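Local coordinates for protein 3,4-dihydroxy-2-butanone 4-phosphate synthase (PDB 1TKS) that converts D-ribulose 5-phosphate to formate and 3,4-dihydroxy-2-butanone 4-phosphate, a step of riboflavin biosynthesis, at residues Glu65-Leu70 / Pro131-Pro136; Gly137-Arg142 / Ile193-Leu198. All blocks are in the same frame, centred on the assembly; numbering follows the deposited sequence.

Read from the N terminus, the chain runs through strand 59-63 into helix 64-69, which supplies the first half of contact 1. Sixty residues later strand 129-134 returns beside strand 59-63, and residues 131-136 close that loop against the helix. The chain then passes directly from Pro136 into 137-142, so contact 1 is complete before contact 2 opens; the two are in series, neither nested nor crossed. Contact 2 closes a 50-residue loop when 193-198 meets 137-142. The centres of the two contacts lie about 17 Å apart, yet the contacts touch: Val135 CG2 is 3.7 Å from Arg142 CB. Contact 1 packs helix 64-69 on strand 129-134; contact 2 joins the loop after that strand to the helix following edge strand 191-194.

Contact 1 of 2, residues Glu65-Leu70 / Pro131-Pro136; sequences ERANQL and PLRAVP
Helix 64-69 follows strand 59-63 and packs beside that strand's parallel partner, 129-134, and contact 1 is where the arginine of the partner strand reaches the helix. Arg133 contributes the largest share, just under half of the buried surface, and meets both Ala67 and Asn68. Its CG lies against the methyl of Ala67, with Ala67 CB to Arg133 CG at 3.9 Å, and this apolar touch falls where the backbones come nearest, the two CA atoms being 6.7 Å apart. Beyond CG the bend at chi3 (67°) brings one guanidinium face under Asn68 OD1, 3.1 Å from Arg133 NH2, but the angle is too poor for a hydrogen bond. With their planes 82° apart, amide and guanidinium stand nearly perpendicular and do not stack. Two waters make the polar link instead. One accepts from both Asn68 ND2 (2.9 Å) and Arg133 NH2 (3.0 Å), and lies in the guanidinium plane at its edge. The other donates to Asn68 OD1 and accepts from Arg133 NH1 (3.0 Å), so both ends of the amide are bridged to the cation. The Arg133 side chain comes within about 6 Å of that of Thr146, which probably binds D-ribulose 5-phosphate. Strand 59-63 pairs with Leu132 and Ala134 through backbone hydrogen bonds, and helix 145-155 packs on Leu132 through Thr146 and on Ala134 through Thr146, Glu147 and Val150.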
loop_
_atom_site.group_PDB
_atom_site.type_symbol
_atom_site.label_atom_id
_atom_site.label_comp_id
_atom_site.label_asym_id
_atom_site.label_seq_id
_atom_site.Cartn_x
_atom_site.Cartn_y
_atom_site.Cartn_z
ATOM N N GLU B 65 4.476 -23.264 -2.140
ATOM C CA GLU B 65 4.337 -24.304 -1.135
ATOM C C GLU B 65 4.045 -23.711 0.240
ATOM O O GLU B 65 3.207 -24.232 0.980
ATOM C CB GLU B 65 5.596 -25.179 -1.082
ATOM C CG GLU B 65 5.278 -26.638 -0.785
ATOM C CD GLU B 65 6.500 -27.532 -0.718
ATOM O OE1 GLU B 65 7.428 -27.358 -1.537
ATOM O OE2 GLU B 65 6.520 -28.428 0.153
ATOM N N ARG B 66 4.725 -22.618 0.579
ATOM C CA ARG B 66 4.517 -21.964 1.865
ATOM C C ARG B 66 3.144 -21.301 1.928
ATOM O O ARG B 66 2.439 -21.428 2.924
ATOM C CB ARG B 66 5.609 -20.920 2.121
ATOM C CG ARG B 66 5.412 -20.130 3.412
ATOM C CD ARG B 66 5.373 -21.048 4.627
ATOM N NE ARG B 66 6.695 -21.545 5.003
ATOM C CZ ARG B 66 7.618 -20.818 5.626
ATOM N NH1 ARG B 66 8.795 -21.350 5.929
ATOM N NH2 ARG B 66 7.365 -19.558 5.955
ATOM N N ALA B 67 2.770 -20.593 0.867
ATOM C CA ALA B 67 1.471 -19.932 0.830
ATOM C C ALA B 67 0.367 -20.976 1.015
ATOM O O ALA B 67 -0.627 -20.721 1.692
ATOM C CB ALA B 67 1.288 -19.191 -0.495
ATOM N N ASN B 68 0.551 -22.155 0.421
ATOM C CA ASN B 68 -0.435 -23.224 0.547
ATOM C C ASN B 68 -0.527 -23.715 1.992
ATOM O O ASN B 68 -1.621 -23.968 2.504
ATOM C CB ASN B 68 -0.092 -24.404 -0.374
ATOM C CG ASN B 68 -0.314 -24.086 -1.848
ATOM O OD1 ASN B 68 -1.125 -23.227 -2.196
ATOM N ND2 ASN B 68 0.393 -24.798 -2.720
ATOM N N GLN B 69 0.622 -23.846 2.650
ATOM C CA GLN B 69 0.652 -24.310 4.036
ATOM C C GLN B 69 -0.084 -23.340 4.954
ATOM O O GLN B 69 -0.792 -23.755 5.873
ATOM C CB GLN B 69 2.099 -24.471 4.518
ATOM C CG GLN B 69 2.213 -25.041 5.927
ATOM C CD GLN B 69 3.651 -25.279 6.357
ATOM O OE1 GLN B 69 4.406 -24.335 6.594
ATOM N NE2 GLN B 69 4.038 -26.547 6.454
ATOM N N LEU B 70 0.081 -22.046 4.693
ATOM C CA LEU B 70 -0.561 -21.011 5.494
ATOM C C LEU B 70 -1.988 -20.721 5.042
ATOM O O LEU B 70 -2.661 -19.867 5.616
ATOM C CB LEU B 70 0.265 -19.722 5.438
ATOM C CG LEU B 70 1.657 -19.786 6.074
ATOM C CD1 LEU B 70 2.390 -18.475 5.837
ATOM C CD2 LEU B 70 1.525 -20.070 7.565
ATOM N N PRO B 131 0.693 -10.864 0.466
ATOM C CA PRO B 131 1.606 -11.976 0.175
ATOM C C PRO B 131 1.609 -12.234 -1.331
ATOM O O PRO B 131 0.591 -12.044 -1.998
ATOM C CB PRO B 131 0.994 -13.154 0.945
ATOM C CG PRO B 131 0.211 -12.491 2.050
ATOM C CD PRO B 131 -0.406 -11.303 1.341
ATOM N N LEU B 132 2.753 -12.663 -1.859
ATOM C CA LEU B 132 2.882 -12.961 -3.285
ATOM C C LEU B 132 3.394 -14.386 -3.437
ATOM O O LEU B 132 4.255 -14.817 -2.676
ATOM C CB LEU B 132 3.867 -12.003 -3.952
ATOM C CG LEU B 132 3.573 -10.511 -3.819
ATOM C CD1 LEU B 132 4.530 -9.728 -4.707
ATOM C CD2 LEU B 132 2.135 -10.230 -4.211
ATOM N N ARG B 133 2.866 -15.112 -4.419
ATOM C CA ARG B 133 3.276 -16.495 -4.642
ATOM C C ARG B 133 4.365 -16.651 -5.699
ATOM O O ARG B 133 4.124 -16.435 -6.887
ATOM C CB ARG B 133 2.063 -17.342 -5.039
ATOM C CG ARG B 133 1.007 -17.449 -3.951
ATOM C CD ARG B 133 -0.129 -18.370 -4.370
ATOM N NE ARG B 133 0.345 -19.747 -4.484
ATOM C CZ ARG B 133 -0.436 -20.800 -4.705
ATOM N NH1 ARG B 133 -1.745 -20.645 -4.842
ATOM N NH2 ARG B 133 0.097 -22.010 -4.784
ATOM N N ALA B 134 5.560 -17.035 -5.263
ATOM C CA ALA B 134 6.678 -17.233 -6.183
ATOM C C ALA B 134 6.563 -18.621 -6.811
ATOM O O ALA B 134 6.345 -19.610 -6.109
ATOM C CB ALA B 134 7.998 -17.103 -5.433
ATOM N N VAL B 135 6.714 -18.699 -8.130
ATOM C CA VAL B 135 6.602 -19.979 -8.822
ATOM C C VAL B 135 7.765 -20.922 -8.528
ATOM O O VAL B 135 8.883 -20.482 -8.245
ATOM C CB VAL B 135 6.500 -19.790 -10.363
ATOM C CG1 VAL B 135 5.318 -18.904 -10.698
ATOM C CG2 VAL B 135 7.793 -19.190 -10.921
ATOM N N PRO B 136 7.507 -22.240 -8.569
ATOM C CA PRO B 136 8.553 -23.232 -8.315
ATOM C C PRO B 136 9.666 -23.034 -9.339
ATOM O O PRO B 136 9.396 -22.834 -10.524
ATOM C CB PRO B 136 7.825 -24.556 -8.518
ATOM C CG PRO B 136 6.441 -24.248 -8.073
ATOM C CD PRO B 136 6.191 -22.890 -8.697
HETATM O O HOH W 1 -0.029 -24.862 -5.626
HETATM O O HOH W 2 -3.299 -23.189 -4.348
#

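Contact 2 of 2, residues Gly137-Arg142 / Ile193-Leu198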
loop_
_atom_site.group_PDB
_atom_site.type_symbol
_atom_site.label_atom_id
_atom_site.label_comp_id
_atom_site.label_asym_id
_atom_site.label_seq_id
_atom_site.Cartn_x
_atom_site.Cartn_y
_atom_site.Cartn_z
ATOM N N GLY B 137 10.913 -23.100 -8.888
ATOM C CA GLY B 137 12.026 -22.904 -9.797
ATOM C C GLY B 137 12.532 -21.480 -9.683
ATOM O O GLY B 137 13.615 -21.155 -10.164
ATOM N N LEU B 138 11.729 -20.630 -9.050
ATOM C CA LEU B 138 12.074 -19.230 -8.833
ATOM C C LEU B 138 12.592 -18.525 -10.090
ATOM O O LEU B 138 11.955 -18.600 -11.139
ATOM C CB LEU B 138 13.082 -19.133 -7.682
ATOM C CG LEU B 138 12.593 -19.783 -6.374
ATOM C CD1 LEU B 138 13.688 -19.699 -5.324
ATOM C CD2 LEU B 138 11.318 -19.096 -5.887
ATOM N N LEU B 139 13.736 -17.851 -9.994
ATOM C CA LEU B 139 14.289 -17.120 -11.133
ATOM C C LEU B 139 14.637 -17.937 -12.367
ATOM O O LEU B 139 14.835 -17.380 -13.446
ATOM C CB LEU B 139 15.517 -16.325 -10.701
ATOM C CG LEU B 139 15.212 -15.158 -9.761
ATOM C CD1 LEU B 139 16.513 -14.501 -9.338
ATOM C CD2 LEU B 139 14.301 -14.152 -10.458
ATOM N N LYS B 140 14.733 -19.251 -12.221
ATOM C CA LYS B 140 15.043 -20.084 -13.371
ATOM C C LYS B 140 13.764 -20.376 -14.140
ATOM O O LYS B 140 13.804 -20.897 -15.252
ATOM C CB LYS B 140 15.706 -21.392 -12.934
ATOM C CG LYS B 140 17.137 -21.210 -12.447
ATOM C CD LYS B 140 17.905 -22.523 -12.441
ATOM C CE LYS B 140 17.433 -23.464 -11.342
ATOM N NZ LYS B 140 17.792 -22.981 -9.973
ATOM N N LYS B 141 12.629 -20.018 -13.544
ATOM C CA LYS B 141 11.328 -20.246 -14.165
ATOM C C LYS B 141 10.643 -18.939 -14.557
ATOM O O LYS B 141 9.998 -18.859 -15.602
ATOM C CB LYS B 141 10.424 -21.027 -13.207
ATOM C CG LYS B 141 9.129 -21.517 -13.835
ATOM C CD LYS B 141 9.405 -22.546 -14.921
ATOM C CE LYS B 141 8.117 -23.086 -15.519
ATOM N NZ LYS B 141 8.383 -24.057 -16.617
ATOM N N ARG B 142 10.785 -17.922 -13.710
ATOM C CA ARG B 142 10.182 -16.610 -13.947
ATOM C C ARG B 142 11.074 -15.537 -13.331
ATOM O O ARG B 142 11.364 -15.581 -12.136
ATOM C CB ARG B 142 8.789 -16.555 -13.311
ATOM C CG ARG B 142 8.064 -15.227 -13.486
ATOM C CD ARG B 142 6.648 -15.299 -12.916
ATOM N NE ARG B 142 5.887 -14.071 -13.152
ATOM C CZ ARG B 142 5.958 -12.974 -12.402
ATOM N NH1 ARG B 142 5.226 -11.912 -12.711
ATOM N NH2 ARG B 142 6.743 -12.940 -11.333
ATOM N N ILE B 193 21.805 -4.658 -6.887
ATOM C CA ILE B 193 22.048 -5.814 -7.748
ATOM C C ILE B 193 20.954 -5.850 -8.810
ATOM O O ILE B 193 20.012 -5.060 -8.761
ATOM C CB ILE B 193 21.975 -7.163 -6.971
ATOM C CG1 ILE B 193 20.607 -7.313 -6.297
ATOM C CG2 ILE B 193 23.084 -7.240 -5.931
ATOM C CD1 ILE B 193 20.299 -8.729 -5.843
ATOM N N ASN B 194 21.083 -6.744 -9.781
ATOM C CA ASN B 194 20.039 -6.885 -10.781
ATOM C C ASN B 194 19.759 -8.371 -10.985
ATOM O O ASN B 194 20.614 -9.216 -10.707
ATOM C CB ASN B 194 20.390 -6.144 -12.092
ATOM C CG ASN B 194 21.591 -6.719 -12.816
ATOM O OD1 ASN B 194 21.499 -7.758 -13.466
ATOM N ND2 ASN B 194 22.727 -6.033 -12.718
ATOM N N ILE B 195 18.547 -8.685 -11.429
ATOM C CA ILE B 195 18.134 -10.072 -11.615
ATOM C C ILE B 195 18.952 -10.836 -12.636
ATOM O O ILE B 195 19.243 -12.011 -12.441
ATOM C CB ILE B 195 16.642 -10.151 -11.985
ATOM C CG1 ILE B 195 15.810 -9.602 -10.823
ATOM C CG2 ILE B 195 16.252 -11.592 -12.303
ATOM C CD1 ILE B 195 14.324 -9.499 -11.110
ATOM N N ASN B 196 19.315 -10.177 -13.731
ATOM C CA ASN B 196 20.122 -10.825 -14.752
ATOM C C ASN B 196 21.414 -11.297 -14.103
ATOM O O ASN B 196 21.885 -12.411 -14.334
ATOM C CB ASN B 196 20.440 -9.840 -15.873
ATOM C CG ASN B 196 19.699 -10.158 -17.146
ATOM O OD1 ASN B 196 18.473 -10.060 -17.209
ATOM N ND2 ASN B 196 20.440 -10.552 -18.172
ATOM N N GLN B 197 21.978 -10.422 -13.284
ATOM C CA GLN B 197 23.215 -10.693 -12.570
ATOM C C GLN B 197 23.030 -11.894 -11.642
ATOM O O GLN B 197 23.913 -12.743 -11.518
ATOM C CB GLN B 197 23.597 -9.450 -11.764
ATOM C CG GLN B 197 24.950 -9.503 -11.106
ATOM C CD GLN B 197 25.106 -8.443 -10.029
ATOM O OE1 GLN B 197 26.203 -8.230 -9.513
ATOM N NE2 GLN B 197 24.006 -7.783 -9.677
ATOM N N LEU B 198 21.866 -11.967 -11.001
ATOM C CA LEU B 198 21.561 -13.054 -10.078
ATOM C C LEU B 198 21.322 -14.379 -10.810
ATOM O O LEU B 198 21.745 -15.437 -10.343
ATOM C CB LEU B 198 20.340 -12.679 -9.235
ATOM C CG LEU B 198 19.980 -13.610 -8.077
ATOM C CD1 LEU B 198 21.191 -13.789 -7.167
ATOM C CD2 LEU B 198 18.804 -13.026 -7.300
#
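Leu139, Ile195 and Leu198 form a small apolar cluster between the loop that joins strand 129-134 to helix 145-155 and the strand-to-helix junction where helix 195-203, N-capped by Asn194, follows strand 191-194. Leu139, in a short 3-10 turn, gives up the most surface, and its two methyls divide the work. CD2 meets Ile195 CG2 at 3.7 Å, whereas CD1 reaches Leu198 CD2 at 3.4 Å, tighter than usual van der Waals contact. The Leu139 and Leu198 side chains cross at about a right angle. On the helix, Ile195 and Leu198 are three residues apart and so face the loop together; in Ile195 the CG2 branch, anti to the backbone N, does the touching. All three side chains are buried, and Ile195 also packs on His145, which probably binds a magnesium ion, placing the cluster next to the probable metal site. The loop continues to Arg142, which probably binds D-ribulose 5-phosphate and whose NH2 is salt-bridged to Glu147. Leu138 O accepts from the backbone N of both Lys141 and Arg142, which closes the turn. In the cap, Asn194 OD1 accepts from Gln197 N at 2.7 Å, the donor lying 38° out of the carbonyl plane.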